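Local coordinates for avirulence protein AvrptoB (Pseudomonas syringae, PDB 2FD4) that acts as an E3 ubiquitin ligase through this C-terminal domain, part of a secreted bacterial effector that suppresses programmed cell death and immunity in susceptible plants, at residues E111-A114 and K115-R119. Numbering follows the deposited sequence.
Sequences ENIA and KYAFR
Asn112 and Tyr116 meet through amide and ring: ND2 of Asn112 comes to CE2 of Tyr116 at 3.4 Å, at the ring edge and near its plane, with the two flat groups turned 71° apart. CD2 of Tyr116 lies 3.5 Å from Asn112 O, so one edge of the ring lies by the side-chain ND2 and the backbone O of Asn112. Next along the chain, CD1 of the buried Ile113 reaches CB of Ala117 at 4.0 Å. Its chi1 of -178° sets CG1 beside the carbonyl carbon, and the branch reaches forward to Ala117, whose single methyl suits the place beside it.

The backbone holds these side chains in place. The carbonyl of Ile113 accepts two N-H groups: that of Ala117 at 2.8 Å from O to N, almost in line with the C=O bond, and that of Tyr116 from well above the carbonyl plane. Lys115 N binds Asn112 O; the exposed lysine lays CB and CG by the same carbonyl and carries its charged end onward. A water donates to Ala117 O, and Arg18 bonds Ala114 O.

Farther out, the Asn112 amide is anchored at both ends, OD1 by the backbone N of Asn109 and ND2 by Thr107 O, which fixes its rotation beside the tyrosine. The buried Tyr116 ring packs against Leu64, Pro68 and Leu108, while Ile113 packs on Leu64, Met88 and Leu91. The Ile113 side chain is about 8 Å from that of Pro102 and about 9 Å from that of Phe94, both inferred E2-binding positions of this ligase domain.

The short helix 113-116 thus passes directly into strand 117-121 of the mixed sheet. Bonds spanning three and four residues converge on a single carbonyl, giving the N-H groups of the buried Tyr116 and Ala117 a partner as the chain changes from helical to extended.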
ATOM      1  N   GLU A 111       3.721  13.133  -2.474  1.00 47.58           N
ATOM      2  CA  GLU A 111       3.815  13.615  -3.800  1.00 47.47           C
ATOM      3  C   GLU A 111       3.778  12.489  -4.841  1.00 47.39           C
ATOM      4  O   GLU A 111       3.166  12.659  -5.881  1.00 48.86           O
ATOM      5  CB  GLU A 111       5.095  14.456  -3.933  1.00 48.24           C
ATOM      6  CG  GLU A 111       5.084  15.779  -3.206  1.00 51.96           C
ATOM      7  CD  GLU A 111       4.845  15.748  -1.672  1.00 55.85           C
ATOM      8  OE1 GLU A 111       5.444  14.922  -0.963  1.00 55.73           O
ATOM      9  OE2 GLU A 111       4.079  16.628  -1.162  1.00 60.78           O
ATOM     10  N   ASN A 112       4.435  11.358  -4.600  1.00 46.82           N
ATOM     11  CA  ASN A 112       4.530  10.307  -5.622  1.00 47.42           C
ATOM     12  C   ASN A 112       3.946   8.929  -5.240  1.00 47.36           C
ATOM     13  O   ASN A 112       4.047   7.968  -6.001  1.00 46.20           O
ATOM     14  CB  ASN A 112       5.992  10.132  -6.065  1.00 47.54           C
ATOM     15  CG  ASN A 112       6.892   9.504  -4.981  1.00 48.98           C
ATOM     16  OD1 ASN A 112       6.521   9.394  -3.807  1.00 49.52           O
ATOM     17  ND2 ASN A 112       8.101   9.092  -5.395  1.00 49.16           N
ATOM     18  N   ILE A 113       3.279   8.805  -4.084  1.00 47.76           N
ATOM     19  CA  ILE A 113       2.850   7.456  -3.638  1.00 46.58           C
ATOM     20  C   ILE A 113       1.907   6.797  -4.674  1.00 47.18           C
ATOM     21  O   ILE A 113       1.943   5.579  -4.900  1.00 46.58           O
ATOM     22  CB  ILE A 113       2.179   7.536  -2.230  1.00 47.52           C
ATOM     23  CG1 ILE A 113       1.781   6.146  -1.743  1.00 48.06           C
ATOM     24  CG2 ILE A 113       0.998   8.443  -2.249  1.00 45.46           C
ATOM     25  CD1 ILE A 113       2.916   5.222  -1.548  1.00 50.07           C
ATOM     26  N   ALA A 114       1.113   7.604  -5.364  1.00 46.42           N
ATOM     27  CA  ALA A 114       0.095   7.041  -6.264  1.00 47.15           C
ATOM     28  C   ALA A 114       0.741   6.411  -7.514  1.00 46.87           C
ATOM     29  O   ALA A 114       0.114   5.592  -8.169  1.00 47.86           O
ATOM     30  CB  ALA A 114      -0.876   8.067  -6.666  1.00 48.00           C
ATOM     31  N   LYS A 115       1.995   6.764  -7.768  1.00 47.12           N
ATOM     32  CA  LYS A 115       2.789   6.182  -8.871  1.00 46.90           C
ATOM     33  C   LYS A 115       3.338   4.807  -8.481  1.00 46.30           C
ATOM     34  O   LYS A 115       3.771   4.007  -9.377  1.00 47.43           O
ATOM     35  CB  LYS A 115       3.947   7.113  -9.227  1.00 46.62           C
ATOM     36  CG  LYS A 115       3.537   8.496  -9.683  1.00 47.62           C
ATOM     37  CD  LYS A 115       4.742   9.355 -10.049  1.00 49.41           C
ATOM     38  CE  LYS A 115       4.374  10.872  -9.993  1.00 51.10           C
ATOM     39  NZ  LYS A 115       5.554  11.766 -10.298  1.00 54.39           N
ATOM     40  N   TYR A 116       3.315   4.511  -7.180  1.00 46.62           N
ATOM     41  CA  TYR A 116       3.831   3.263  -6.717  1.00 46.64           C
ATOM     42  C   TYR A 116       2.796   2.353  -6.135  1.00 45.68           C
ATOM     43  O   TYR A 116       3.048   1.168  -6.135  1.00 44.99           O
ATOM     44  CB  TYR A 116       4.896   3.482  -5.620  1.00 46.96           C
ATOM     45  CG  TYR A 116       6.225   4.039  -6.055  1.00 45.50           C
ATOM     46  CD1 TYR A 116       7.311   3.198  -6.228  1.00 46.91           C
ATOM     47  CD2 TYR A 116       6.447   5.401  -6.139  1.00 46.20           C
ATOM     48  CE1 TYR A 116       8.512   3.662  -6.557  1.00 46.88           C
ATOM     49  CE2 TYR A 116       7.699   5.898  -6.453  1.00 48.99           C
ATOM     50  CZ  TYR A 116       8.725   4.993  -6.664  1.00 51.12           C
ATOM     51  OH  TYR A 116       9.986   5.393  -6.978  1.00 51.50           O
ATOM     52  N   ALA A 117       1.713   2.889  -5.548  1.00 46.34           N
ATOM     53  CA  ALA A 117       0.776   2.080  -4.732  1.00 44.47           C
ATOM     54  C   ALA A 117      -0.504   1.738  -5.506  1.00 45.61           C
ATOM     55  O   ALA A 117      -1.035   2.576  -6.246  1.00 43.74           O
ATOM     56  CB  ALA A 117       0.435   2.772  -3.435  1.00 45.85           C
ATOM     57  N   PHE A 118      -0.956   0.497  -5.319  1.00 44.93           N
ATOM     58  CA  PHE A 118      -2.177  -0.036  -5.968  1.00 45.31           C
ATOM     59  C   PHE A 118      -3.086  -0.534  -4.860  1.00 45.13           C
ATOM     60  O   PHE A 118      -2.639  -1.244  -3.958  1.00 44.92           O
ATOM     61  CB  PHE A 118      -1.787  -1.176  -6.888  1.00 44.98           C
ATOM     62  CG  PHE A 118      -0.984  -0.714  -8.039  1.00 46.00           C
ATOM     63  CD1 PHE A 118      -1.615  -0.324  -9.205  1.00 44.28           C
ATOM     64  CD2 PHE A 118       0.396  -0.598  -7.948  1.00 44.18           C
ATOM     65  CE1 PHE A 118      -0.894   0.150 -10.280  1.00 44.58           C
ATOM     66  CE2 PHE A 118       1.137  -0.109  -9.019  1.00 42.63           C
ATOM     67  CZ  PHE A 118       0.482   0.260 -10.193  1.00 45.63           C
ATOM     68  N   ARG A 119      -4.324  -0.059  -4.822  1.00 44.06           N
ATOM     69  CA  ARG A 119      -5.307  -0.563  -3.874  1.00 44.46           C
ATOM     70  C   ARG A 119      -5.901  -1.907  -4.308  1.00 45.85           C
ATOM     71  O   ARG A 119      -6.348  -2.066  -5.455  1.00 44.24           O
ATOM     72  CB  ARG A 119      -6.407   0.504  -3.690  1.00 44.85           C
ATOM     73  CG  ARG A 119      -7.544   0.029  -2.882  1.00 44.43           C
ATOM     74  CD  ARG A 119      -8.392   1.172  -2.426  1.00 47.57           C
ATOM     75  NE  ARG A 119      -9.218   1.641  -3.483  1.00 47.61           N
ATOM     76  CZ  ARG A 119     -10.428   1.182  -3.801  1.00 50.42           C
ATOM     77  NH1 ARG A 119     -11.042   0.198  -3.115  1.00 53.16           N
ATOM     78  NH2 ARG A 119     -11.054   1.713  -4.833  1.00 46.26           N
TER
HETATM   79  O   HOH W   1      -1.929   4.290  -8.123  1.00 40.04           O